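Local coordinates for protein flavodoxin (Aquifex aeolicus, PDB 2ARK) that probably serves as a low-potential electron donor to a range of redox enzymes, with FMN as its cofactor, at residues A[5-10]-A[35-40]; A[29-34]-A[157-162]; A[15-20]-A[142-147]; A[102-107]-A[138-143]. One frame throughout, in Å; residues are numbered along the deposited sequence.

Contact 1: residues A[5-10]-A[35-40]; sequences GKVLVI and TEVRLK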
loop_
_atom_site.group_PDB
_atom_site.type_symbol
_atom_site.label_atom_id
_atom_site.label_comp_id
_atom_site.label_asym_id
_atom_site.label_seq_id
_atom_site.Cartn_x
_atom_site.Cartn_y
_atom_site.Cartn_z
ATOM N N GLY A 5 -1.927 -29.017 -13.365
ATOM C CA GLY A 5 -2.039 -27.758 -12.633
ATOM C C GLY A 5 -3.357 -27.098 -12.986
ATOM O O GLY A 5 -3.753 -27.073 -14.137
ATOM N N LYS A 6 -4.053 -26.591 -11.982
ATOM C CA LYS A 6 -5.377 -25.993 -12.150
ATOM C C LYS A 6 -5.265 -24.479 -11.915
ATOM O O LYS A 6 -4.954 -24.043 -10.793
ATOM C CB LYS A 6 -6.366 -26.621 -11.154
ATOM C CG LYS A 6 -6.870 -27.989 -11.525
ATOM C CD LYS A 6 -6.806 -28.905 -10.324
ATOM C CE LYS A 6 -8.124 -29.048 -9.588
ATOM N NZ LYS A 6 -7.894 -29.657 -8.248
ATOM N N VAL A 7 -5.475 -23.707 -12.991
ATOM C CA VAL A 7 -5.374 -22.241 -12.963
ATOM C C VAL A 7 -6.720 -21.544 -13.263
ATOM O O VAL A 7 -7.402 -21.849 -14.248
ATOM C CB VAL A 7 -4.232 -21.752 -13.910
ATOM C CG1 VAL A 7 -4.273 -20.247 -14.140
ATOM C CG2 VAL A 7 -2.878 -22.133 -13.346
ATOM N N LEU A 8 -7.105 -20.617 -12.397
ATOM C CA LEU A 8 -8.315 -19.799 -12.581
ATOM C C LEU A 8 -7.900 -18.402 -12.971
ATOM O O LEU A 8 -7.148 -17.731 -12.244
ATOM C CB LEU A 8 -9.124 -19.715 -11.282
ATOM C CG LEU A 8 -10.648 -19.525 -11.244
ATOM C CD1 LEU A 8 -11.023 -18.670 -10.043
ATOM C CD2 LEU A 8 -11.375 -18.999 -12.543
ATOM N N VAL A 9 -8.357 -17.959 -14.129
ATOM C CA VAL A 9 -8.214 -16.559 -14.485
ATOM C C VAL A 9 -9.599 -15.955 -14.332
ATOM O O VAL A 9 -10.509 -16.311 -15.050
ATOM C CB VAL A 9 -7.640 -16.348 -15.907
ATOM C CG1 VAL A 9 -7.411 -14.839 -16.197
ATOM C CG2 VAL A 9 -6.352 -17.118 -16.054
ATOM N N ILE A 10 -9.752 -15.060 -13.363
ATOM C CA ILE A 10 -11.057 -14.463 -13.097
ATOM C C ILE A 10 -10.891 -12.948 -13.245
ATOM O O ILE A 10 -9.909 -12.411 -12.771
ATOM C CB ILE A 10 -11.585 -14.918 -11.690
ATOM C CG1 ILE A 10 -12.991 -14.445 -11.444
ATOM C CG2 ILE A 10 -10.646 -14.488 -10.509
ATOM C CD1 ILE A 10 -13.318 -14.466 -9.905
ATOM N N THR A 35 -1.009 -27.867 -17.805
ATOM C CA THR A 35 -1.737 -26.907 -17.012
ATOM C C THR A 35 -3.113 -26.742 -17.622
ATOM O O THR A 35 -3.274 -26.524 -18.833
ATOM C CB THR A 35 -1.035 -25.541 -16.963
ATOM O OG1 THR A 35 0.309 -25.709 -16.495
ATOM C CG2 THR A 35 -1.792 -24.567 -16.050
ATOM N N GLU A 36 -4.109 -26.853 -16.756
ATOM C CA GLU A 36 -5.497 -26.662 -17.112
ATOM C C GLU A 36 -5.991 -25.269 -16.646
ATOM O O GLU A 36 -5.720 -24.850 -15.515
ATOM C CB GLU A 36 -6.289 -27.752 -16.447
ATOM C CG GLU A 36 -7.652 -27.838 -16.968
ATOM C CD GLU A 36 -8.412 -28.950 -16.327
ATOM O OE1 GLU A 36 -7.967 -29.441 -15.257
ATOM O OE2 GLU A 36 -9.451 -29.317 -16.899
ATOM N N VAL A 37 -6.734 -24.570 -17.508
ATOM C CA VAL A 37 -7.138 -23.182 -17.235
ATOM C C VAL A 37 -8.668 -22.970 -17.316
ATOM O O VAL A 37 -9.321 -23.468 -18.217
ATOM C CB VAL A 37 -6.355 -22.187 -18.166
ATOM C CG1 VAL A 37 -6.781 -20.720 -17.956
ATOM C CG2 VAL A 37 -4.858 -22.345 -17.945
ATOM N N ARG A 38 -9.225 -22.245 -16.350
ATOM C CA ARG A 38 -10.614 -21.806 -16.436
ATOM C C ARG A 38 -10.526 -20.295 -16.568
ATOM O O ARG A 38 -9.799 -19.673 -15.799
ATOM C CB ARG A 38 -11.413 -22.219 -15.187
ATOM C CG ARG A 38 -12.369 -23.312 -15.438
ATOM C CD ARG A 38 -12.256 -24.532 -14.518
ATOM N NE ARG A 38 -13.274 -24.549 -13.475
ATOM C CZ ARG A 38 -13.808 -25.640 -12.932
ATOM N NH1 ARG A 38 -13.462 -26.853 -13.323
ATOM N NH2 ARG A 38 -14.729 -25.505 -11.993
ATOM N N LEU A 39 -11.215 -19.719 -17.561
ATOM C CA LEU A 39 -11.320 -18.244 -17.728
ATOM C C LEU A 39 -12.758 -17.776 -17.460
ATOM O O LEU A 39 -13.700 -18.183 -18.166
ATOM C CB LEU A 39 -10.868 -17.851 -19.131
ATOM C CG LEU A 39 -10.960 -16.411 -19.639
ATOM C CD1 LEU A 39 -10.157 -15.394 -18.763
ATOM C CD2 LEU A 39 -10.529 -16.348 -21.110
ATOM N N LYS A 40 -12.954 -16.960 -16.424
ATOM C CA LYS A 40 -14.325 -16.475 -16.101
ATOM C C LYS A 40 -14.402 -14.975 -15.860
ATOM O O LYS A 40 -13.524 -14.419 -15.254
ATOM C CB LYS A 40 -14.900 -17.183 -14.867
ATOM C CG LYS A 40 -14.720 -18.703 -14.826
ATOM C CD LYS A 40 -15.933 -19.485 -15.263
ATOM C CE LYS A 40 -15.586 -21.006 -15.279
ATOM N NZ LYS A 40 -16.752 -22.018 -15.247
#
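Val9 meets Leu39 on one face of a parallel sheet, its CG1 methyl 3.8 Å from Leu39 CD1, with the two side chains slanting across each other. The second branch, Val9 CG2, turns back to within 4.1 Å of Val37 CG1, so one valine touches two residues of the adjacent strand. Its chi1 of -176° explains the split, placing CG1 opposite the backbone N and CG2 beside it. Two residues earlier, on the same face, Val7 CG2 lies 3.8 Å from Thr35 CG2. On the face carrying Lys6, Leu8 and Ile10 the contacts are made by longer side chains. There Lys6 and Glu36 run side by side, pointing the same way, whereas Leu8 crosses Lys40 at about a right angle and brings CD2 to 4.1 Å from Lys40 CG. Five backbone bonds hold this register, all using Gly5, Val7 and Val9 on one strand and Glu36, Arg38 and Lys40 on the other; Val9 N to Arg38 O measures 2.8 Å with an angle of 173° at the hydrogen. The pairing completes the beta-alpha-beta unit of strand 5-11, helix 17-30 and strand 35-41. Helix 17-30 covers Val37 and Leu39 through Ala26 and Ala22, and helix 148-168 reaches Val7 through Leu161. Helix 47-52 lies on the other face, where its Asp49 salt-bridges Arg38, while strand 55-61 takes the far edge of strand 5-11.

Contact 2: residues A[29-34]-A[157-162]; sequences ARSLEG and LGRRLA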
loop_
_atom_site.group_PDB
_atom_site.type_symbol
_atom_site.label_atom_id
_atom_site.label_comp_id
_atom_site.label_asym_id
_atom_site.label_seq_id
_atom_site.Cartn_x
_atom_site.Cartn_y
_atom_site.Cartn_z
ATOM N N ALA A 29 -0.795 -19.211 -19.251
ATOM C CA ALA A 29 -0.829 -20.398 -18.402
ATOM C C ALA A 29 -0.973 -21.685 -19.199
ATOM O O ALA A 29 -0.352 -22.697 -18.875
ATOM C CB ALA A 29 -1.949 -20.291 -17.379
ATOM N N ARG A 30 -1.793 -21.651 -20.243
ATOM C CA ARG A 30 -2.031 -22.828 -21.063
ATOM C C ARG A 30 -0.760 -23.242 -21.786
ATOM O O ARG A 30 -0.631 -24.392 -22.203
ATOM C CB ARG A 30 -3.169 -22.595 -22.070
ATOM C CG ARG A 30 -4.561 -22.601 -21.436
ATOM C CD ARG A 30 -5.651 -22.731 -22.495
ATOM N NE ARG A 30 -6.171 -21.422 -22.860
ATOM C CZ ARG A 30 -7.345 -20.936 -22.449
ATOM N NH1 ARG A 30 -7.703 -19.712 -22.828
ATOM N NH2 ARG A 30 -8.168 -21.667 -21.669
ATOM N N SER A 31 0.189 -22.308 -21.900
ATOM C CA SER A 31 1.409 -22.538 -22.678
ATOM C C SER A 31 2.353 -23.509 -21.962
ATOM O O SER A 31 3.172 -24.158 -22.602
ATOM C CB SER A 31 2.102 -21.223 -23.064
ATOM O OG SER A 31 2.958 -20.734 -22.032
ATOM N N LEU A 32 2.217 -23.611 -20.637
ATOM C CA LEU A 32 2.942 -24.621 -19.864
ATOM C C LEU A 32 2.196 -25.939 -19.963
ATOM O O LEU A 32 1.141 -26.079 -19.352
ATOM C CB LEU A 32 3.011 -24.234 -18.384
ATOM C CG LEU A 32 4.253 -24.552 -17.518
ATOM C CD1 LEU A 32 3.829 -25.135 -16.173
ATOM C CD2 LEU A 32 5.317 -25.415 -18.189
ATOM N N GLU A 33 2.736 -26.899 -20.708
ATOM C CA GLU A 33 2.124 -28.213 -20.854
ATOM C C GLU A 33 1.643 -28.814 -19.528
ATOM O O GLU A 33 2.342 -28.754 -18.510
ATOM C CB GLU A 33 3.101 -29.169 -21.529
ATOM C CG GLU A 33 2.794 -29.472 -23.012
ATOM C CD GLU A 33 4.031 -29.996 -23.777
ATOM O OE1 GLU A 33 5.068 -29.286 -23.803
ATOM O OE2 GLU A 33 3.972 -31.123 -24.352
ATOM N N GLY A 34 0.444 -29.397 -19.558
ATOM C CA GLY A 34 -0.138 -30.050 -18.385
ATOM C C GLY A 34 -0.671 -29.071 -17.349
ATOM O O GLY A 34 -0.745 -29.390 -16.157
ATOM N N LEU A 157 2.671 -13.364 -16.898
ATOM C CA LEU A 157 1.959 -13.569 -15.651
ATOM C C LEU A 157 1.362 -14.966 -15.524
ATOM O O LEU A 157 1.601 -15.649 -14.540
ATOM C CB LEU A 157 0.878 -12.509 -15.462
ATOM C CG LEU A 157 0.296 -12.546 -14.024
ATOM C CD1 LEU A 157 1.298 -11.999 -12.918
ATOM C CD2 LEU A 157 -1.027 -11.857 -13.984
ATOM N N GLY A 158 0.582 -15.383 -16.530
ATOM C CA GLY A 158 -0.064 -16.688 -16.529
ATOM C C GLY A 158 0.939 -17.822 -16.569
ATOM O O GLY A 158 0.736 -18.851 -15.910
ATOM N N ARG A 159 2.001 -17.624 -17.356
ATOM C CA ARG A 159 3.171 -18.514 -17.455
ATOM C C ARG A 159 3.808 -18.767 -16.086
ATOM O O ARG A 159 4.023 -19.915 -15.705
ATOM C CB ARG A 159 4.239 -17.852 -18.333
ATOM C CG ARG A 159 5.069 -18.732 -19.227
ATOM C CD ARG A 159 5.515 -20.075 -18.674
ATOM N NE ARG A 159 5.174 -21.095 -19.649
ATOM C CZ ARG A 159 6.003 -21.825 -20.389
ATOM N NH1 ARG A 159 7.316 -21.776 -20.266
ATOM N NH2 ARG A 159 5.473 -22.658 -21.246
ATOM N N ARG A 160 4.149 -17.685 -15.386
ATOM C CA ARG A 160 4.769 -17.792 -14.078
ATOM C C ARG A 160 3.803 -18.387 -13.053
ATOM O O ARG A 160 4.207 -19.176 -12.202
ATOM C CB ARG A 160 5.356 -16.447 -13.630
ATOM C CG ARG A 160 6.326 -16.520 -12.425
ATOM C CD ARG A 160 7.564 -17.425 -12.598
ATOM N NE ARG A 160 8.127 -17.413 -13.954
ATOM C CZ ARG A 160 8.843 -16.410 -14.487
ATOM N NH1 ARG A 160 9.112 -15.308 -13.789
ATOM N NH2 ARG A 160 9.290 -16.518 -15.734
ATOM N N LEU A 161 2.524 -18.023 -13.145
ATOM C CA LEU A 161 1.489 -18.632 -12.309
ATOM C C LEU A 161 1.480 -20.142 -12.487
ATOM O O LEU A 161 1.498 -20.881 -11.500
ATOM C CB LEU A 161 0.123 -18.080 -12.674
ATOM C CG LEU A 161 -0.998 -17.977 -11.635
ATOM C CD1 LEU A 161 -2.319 -18.068 -12.348
ATOM C CD2 LEU A 161 -0.921 -18.952 -10.436
ATOM N N ALA A 162 1.485 -20.591 -13.740
ATOM C CA ALA A 162 1.400 -22.015 -14.058
ATOM C C ALA A 162 2.664 -22.734 -13.602
ATOM O O ALA A 162 2.608 -23.867 -13.113
ATOM C CB ALA A 162 1.183 -22.211 -15.540
#
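Two bends in the Arg159 chain, at chi2 (-39°) and chi3 (130°), swing its guanidinium off helix 148-168 and over the turn at Ser31 and Leu32. Ser31 answers with chi1 of 85°, which tucks OG between its own backbone N and carbonyl carbon, and there OG also bonds to the carbonyl O of Gly28. The grip that results is broad but loose. Arg159 NH2 makes a weak hydrogen bond to Ser31 O at 3.1 Å, which lies near the guanidinium plane, and NE and NH2 each make a weak one to Ser31 OG, both at 3.3 Å. Leu32 crosses the arginine at about a right angle, and its CD2 sits over one guanidinium face, offset toward the rim. Below this polar layer the packing is close and made of small groups. CB of Ala162 lies 3.9 Å from Leu32 CB and 4.1 Å from Ala29 CB. Gly158 lets the two backbones come together, its CA only 4.2 Å from Ala29 CA, and Ala29 CA lies 3.3 Å from Gly158 O, a bent CA-H...O contact. At Gly158 the absence of a side chain is what allows this approach, since a beta carbon would run into Ala29 N. The contact thus seats the C-terminal end of helix 17-30 on the middle of helix 148-168. Both helices lie on the same face of the sheet: Ala29 packs on Val7 and Val37 of strands 5-11 and 35-41, while Leu157 and Leu161 extend the cover to Cys92 of strand 90-97.

Contact 3: residues A[15-20]-A[142-147]; sequences TGNTKK and AGEPRS. With PO4 (phosphate ion), chain G.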
loop_
_atom_site.group_PDB
_atom_site.type_symbol
_atom_site.label_atom_id
_atom_site.label_comp_id
_atom_site.label_asym_id
_atom_site.label_seq_id
_atom_site.Cartn_x
_atom_site.Cartn_y
_atom_site.Cartn_z
ATOM N N THR A 15 -14.577 -1.775 -20.013
ATOM C CA THR A 15 -14.612 -1.588 -21.478
ATOM C C THR A 15 -14.157 -2.778 -22.294
ATOM O O THR A 15 -14.311 -2.779 -23.520
ATOM C CB THR A 15 -13.740 -0.411 -21.946
ATOM O OG1 THR A 15 -12.384 -0.617 -21.496
ATOM C CG2 THR A 15 -14.294 0.884 -21.415
ATOM N N GLY A 16 -13.558 -3.763 -21.637
ATOM C CA GLY A 16 -13.023 -4.908 -22.336
ATOM C C GLY A 16 -11.520 -5.044 -22.231
ATOM O O GLY A 16 -10.974 -6.089 -22.553
ATOM N N ASN A 17 -10.832 -4.005 -21.778
ATOM C CA ASN A 17 -9.377 -4.010 -21.791
ATOM C C ASN A 17 -8.846 -5.089 -20.894
ATOM O O ASN A 17 -7.991 -5.868 -21.328
ATOM C CB ASN A 17 -8.829 -2.652 -21.402
ATOM C CG ASN A 17 -9.152 -1.586 -22.429
ATOM O OD1 ASN A 17 -9.256 -1.862 -23.631
ATOM N ND2 ASN A 17 -9.328 -0.357 -21.961
ATOM N N THR A 18 -9.366 -5.159 -19.658
ATOM C CA THR A 18 -8.980 -6.198 -18.715
ATOM C C THR A 18 -9.375 -7.610 -19.203
ATOM O O THR A 18 -8.638 -8.569 -18.905
ATOM C CB THR A 18 -9.465 -5.903 -17.259
ATOM O OG1 THR A 18 -9.104 -4.553 -16.933
ATOM C CG2 THR A 18 -8.795 -6.845 -16.216
ATOM N N LYS A 19 -10.473 -7.727 -19.981
ATOM C CA LYS A 19 -10.831 -8.986 -20.653
ATOM C C LYS A 19 -9.747 -9.397 -21.651
ATOM O O LYS A 19 -9.341 -10.545 -21.669
ATOM C CB LYS A 19 -12.224 -8.950 -21.343
ATOM C CG LYS A 19 -12.818 -10.396 -21.660
ATOM C CD LYS A 19 -13.703 -10.488 -22.892
ATOM C CE LYS A 19 -14.384 -11.861 -23.051
ATOM N NZ LYS A 19 -15.800 -11.803 -23.714
ATOM N N LYS A 20 -9.271 -8.476 -22.473
ATOM C CA LYS A 20 -8.166 -8.764 -23.388
ATOM C C LYS A 20 -6.886 -9.188 -22.627
ATOM O O LYS A 20 -6.244 -10.174 -23.003
ATOM C CB LYS A 20 -7.920 -7.588 -24.345
ATOM C CG LYS A 20 -8.865 -7.578 -25.574
ATOM C CD LYS A 20 -10.322 -7.215 -25.187
ATOM C CE LYS A 20 -11.455 -7.985 -25.982
ATOM N NZ LYS A 20 -12.823 -7.905 -25.291
ATOM N N ALA A 142 -1.865 0.513 -19.763
ATOM C CA ALA A 142 -2.834 1.580 -19.895
ATOM C C ALA A 142 -3.695 1.305 -21.138
ATOM O O ALA A 142 -3.168 1.116 -22.249
ATOM C CB ALA A 142 -2.163 2.927 -19.957
ATOM N N GLY A 143 -5.009 1.243 -20.949
ATOM C CA GLY A 143 -5.925 0.857 -22.026
ATOM C C GLY A 143 -5.827 -0.613 -22.421
ATOM O O GLY A 143 -5.590 -1.485 -21.581
ATOM N N GLU A 144 -6.002 -0.889 -23.714
ATOM C CA GLU A 144 -5.923 -2.253 -24.229
ATOM C C GLU A 144 -4.451 -2.729 -24.432
ATOM O O GLU A 144 -3.604 -1.954 -24.876
ATOM C CB GLU A 144 -6.743 -2.364 -25.525
ATOM C CG GLU A 144 -6.614 -3.701 -26.249
ATOM C CD GLU A 144 -7.262 -3.725 -27.632
ATOM O OE1 GLU A 144 -7.573 -2.649 -28.210
ATOM O OE2 GLU A 144 -7.471 -4.846 -28.146
ATOM N N PRO A 145 -4.157 -4.013 -24.123
ATOM C CA PRO A 145 -2.798 -4.510 -24.419
ATOM C C PRO A 145 -2.598 -4.589 -25.924
ATOM O O PRO A 145 -3.123 -5.502 -26.567
ATOM C CB PRO A 145 -2.769 -5.926 -23.804
ATOM C CG PRO A 145 -4.170 -6.205 -23.284
ATOM C CD PRO A 145 -5.043 -5.036 -23.514
ATOM N N ARG A 146 -1.863 -3.630 -26.483
ATOM C CA ARG A 146 -1.716 -3.525 -27.944
ATOM C C ARG A 146 -0.317 -3.871 -28.404
ATOM O O ARG A 146 -0.155 -4.591 -29.378
ATOM C CB ARG A 146 -2.092 -2.132 -28.447
ATOM C CG ARG A 146 -3.565 -1.777 -28.257
ATOM C CD ARG A 146 -3.969 -0.615 -29.157
ATOM N NE ARG A 146 -4.046 -0.968 -30.591
ATOM C CZ ARG A 146 -4.316 -2.186 -31.095
ATOM N NH1 ARG A 146 -4.350 -2.363 -32.415
ATOM N NH2 ARG A 146 -4.555 -3.234 -30.293
ATOM N N SER A 147 0.688 -3.343 -27.713
ATOM C CA SER A 147 2.074 -3.534 -28.117
ATOM C C SER A 147 2.558 -4.929 -27.755
ATOM O O SER A 147 2.015 -5.590 -26.859
ATOM C CB SER A 147 2.995 -2.473 -27.505
ATOM O OG SER A 147 3.389 -2.797 -26.181
HETATM P P PO4 G . -11.454 -2.568 -18.554
HETATM O O1 PO4 G . -10.364 -1.572 -18.236
HETATM O O2 PO4 G . -12.752 -2.015 -18.126
HETATM O O3 PO4 G . -11.600 -2.773 -20.018
HETATM O O4 PO4 G . -11.256 -3.846 -17.844
#
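Asn17 lays its carboxamide flat against the Gly143-Glu144 peptide without bonding to it, an unusual use of so polar a group. The two planes are nearly parallel, with Asn17 CG 3.5 Å from both Gly143 C and Glu144 N. Because chi1 of Asn17 is -66°, CG stands beside its own backbone N and the amide faces the loop broadside. Its OD1 comes 3.2 Å from Glu144 CB, the two side chains crossing at about a right angle. One helical turn later, Lys20 CB meets Pro145 CD at 3.9 Å. Lys20 and Glu144 have opposite charges but do not pair directly, NZ lying 6.8 Å from Glu144 OE2. Gly143 O accepts a hydrogen bond from Ser96 OG, which helps fix the peptide against which Asn17 rests. With an alanine in place of Asn17, the Gly143-Glu144 peptide would probably lose its flat cover, and a gap would open between the start of the helix and the loop. The same helix start holds a phosphate ion. Thr15 donates to it through OG1, 2.7 Å from O3, and through its N to O2, while Thr18 N reaches O4 at 2.9 Å. The sequence Thr-Gly-Asn-Thr belongs to the phosphate-binding loop of flavodoxins, and the ion probably marks the site of the FMN phosphate. Backbone N-H groups and the Thr15 hydroxyl make these bonds, and the N-terminal end of helix 17-30 would be expected to add a favourable field for the anion.

Contact 4: residues A[102-107]-A[138-143]; sequences GGNEVA and GAVVAG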
loop_
_atom_site.group_PDB
_atom_site.type_symbol
_atom_site.label_atom_id
_atom_site.label_comp_id
_atom_site.label_asym_id
_atom_site.label_seq_id
_atom_site.Cartn_x
_atom_site.Cartn_y
_atom_site.Cartn_z
ATOM N N GLY A 102 -1.497 6.203 -13.586
ATOM C CA GLY A 102 -2.922 6.252 -13.278
ATOM C C GLY A 102 -3.356 5.335 -12.178
ATOM O O GLY A 102 -4.513 5.375 -11.756
ATOM N N GLY A 103 -2.462 4.468 -11.731
ATOM C CA GLY A 103 -2.732 3.714 -10.510
ATOM C C GLY A 103 -2.883 2.245 -10.710
ATOM O O GLY A 103 -3.439 1.585 -9.854
ATOM N N ASN A 104 -2.384 1.719 -11.827
ATOM C CA ASN A 104 -2.480 0.285 -12.104
ATOM C C ASN A 104 -1.649 -0.647 -11.209
ATOM O O ASN A 104 -2.048 -1.806 -11.003
ATOM C CB ASN A 104 -2.308 -0.070 -13.591
ATOM C CG ASN A 104 -1.094 0.586 -14.246
ATOM O OD1 ASN A 104 -1.171 1.006 -15.414
ATOM N ND2 ASN A 104 0.027 0.646 -13.545
ATOM N N GLU A 105 -0.514 -0.154 -10.696
ATOM C CA GLU A 105 0.267 -0.943 -9.744
ATOM C C GLU A 105 -0.393 -0.904 -8.385
ATOM O O GLU A 105 -0.365 -1.891 -7.677
ATOM C CB GLU A 105 1.721 -0.494 -9.647
ATOM C CG GLU A 105 2.464 -0.558 -10.976
ATOM C CD GLU A 105 3.822 0.104 -10.892
ATOM O OE1 GLU A 105 4.007 0.992 -10.024
ATOM O OE2 GLU A 105 4.710 -0.259 -11.689
ATOM N N VAL A 106 -0.973 0.244 -8.036
ATOM C CA VAL A 106 -1.690 0.403 -6.794
ATOM C C VAL A 106 -2.971 -0.456 -6.810
ATOM O O VAL A 106 -3.321 -1.039 -5.789
ATOM C CB VAL A 106 -1.985 1.896 -6.499
ATOM C CG1 VAL A 106 -2.746 2.064 -5.200
ATOM C CG2 VAL A 106 -0.693 2.694 -6.450
ATOM N N ALA A 107 -3.651 -0.559 -7.959
ATOM C CA ALA A 107 -4.828 -1.451 -8.059
ATOM C C ALA A 107 -4.428 -2.919 -7.860
ATOM O O ALA A 107 -5.113 -3.640 -7.133
ATOM C CB ALA A 107 -5.592 -1.263 -9.396
ATOM N N GLY A 138 2.260 -7.324 -10.782
ATOM C CA GLY A 138 1.229 -7.950 -11.597
ATOM C C GLY A 138 1.313 -7.335 -12.966
ATOM O O GLY A 138 2.005 -6.323 -13.157
ATOM N N ALA A 139 0.634 -7.932 -13.923
ATOM C CA ALA A 139 0.612 -7.363 -15.266
ATOM C C ALA A 139 -0.225 -6.068 -15.278
ATOM O O ALA A 139 -1.333 -6.046 -14.794
ATOM C CB ALA A 139 0.111 -8.401 -16.294
ATOM N N VAL A 140 0.336 -4.978 -15.793
ATOM C CA VAL A 140 -0.361 -3.682 -15.850
ATOM C C VAL A 140 -0.207 -3.081 -17.274
ATOM O O VAL A 140 0.835 -3.263 -17.927
ATOM C CB VAL A 140 0.159 -2.674 -14.737
ATOM C CG1 VAL A 140 -0.141 -3.201 -13.305
ATOM C CG2 VAL A 140 1.690 -2.380 -14.897
ATOM N N VAL A 141 -1.247 -2.389 -17.743
ATOM C CA VAL A 141 -1.272 -1.756 -19.053
ATOM C C VAL A 141 -2.126 -0.495 -18.939
ATOM O O VAL A 141 -3.014 -0.417 -18.082
ATOM C CB VAL A 141 -1.880 -2.720 -20.164
ATOM C CG1 VAL A 141 -1.956 -2.005 -21.491
ATOM C CG2 VAL A 141 -1.028 -4.018 -20.339
ATOM N N ALA A 142 -1.865 0.513 -19.763
ATOM C CA ALA A 142 -2.834 1.580 -19.895
ATOM C C ALA A 142 -3.695 1.305 -21.138
ATOM O O ALA A 142 -3.168 1.116 -22.249
ATOM C CB ALA A 142 -2.163 2.927 -19.957
ATOM N N GLY A 143 -5.009 1.243 -20.949
ATOM C CA GLY A 143 -5.925 0.857 -22.026
ATOM C C GLY A 143 -5.827 -0.613 -22.421
ATOM O O GLY A 143 -5.590 -1.485 -21.581
#
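Val140 is the first residue of segment 138-143 to meet the start of helix 104-117, and it does so with both methyls. Its CB lies 3.5 Å from Asn104 CG, squarely over one face of the carboxamide, and its CG2 is 3.7 Å from Asn104 ND2. The other methyl, CG1, reaches past the amide to Asn104 O at 3.3 Å. The two side chains cross at about a right angle. Chi1 of 49° turns Asn104 CG in between its backbone N and carbonyl carbon, and this presents the amide face to the valine. At Val141 the side chain leaves toward Met21 of helix 17-30, and the contact passes to the backbone. Val141 O stands 3.5 Å from Asn104 OD1, but both are acceptors, so this is no bond. OD1 instead takes a hydrogen from Ser97 OG, and Val141 pairs through its backbone with Ser95 and Ser97 of strand 90-97. Ala142 is more distant still, its N 4.4 Å from Asn104 OD1. A leucine in place of Asn104 would probably leave the Ser97 hydroxyl without its acceptor and set a branched apolar group against Val141 O. Next along the helix, Glu105 adds a marginal touch on Val140 CG1 and turns its carboxylate to Gly103 N of the second subunit. The first turn of helix 104-117, after its N-cap Gly103, thus packs on strand 139-142 of the parallel sheet. The amide of Asn104 does two jobs in a buried setting: its face packs on an aliphatic side chain, while its oxygen is satisfied by strand 90-97.

Overall arrangement
From the N terminus, strand 5-11 opens contact 1, and helix 17-30 then opens contact 3 at its first turn and contact 2 at its end. Contact 1 closes next, at 35-40, so it crosses both. Contact 4 opens and closes later, between 102 and 143, in series with contact 1 and nested within the long loop closed by contact 2. Contact 3 closes at 142-147, sharing Ala142 and Gly143 with contact 4, and contact 2 closes last, crossing contact 3. Contacts 1 and 2 touch through Val7 and Leu161; contacts 1 and 4 lie on opposite sides of the chain's centre, about 22 Å apart between centres. Helix 17-30 is thus tied at both ends to the C-terminal part of the fold.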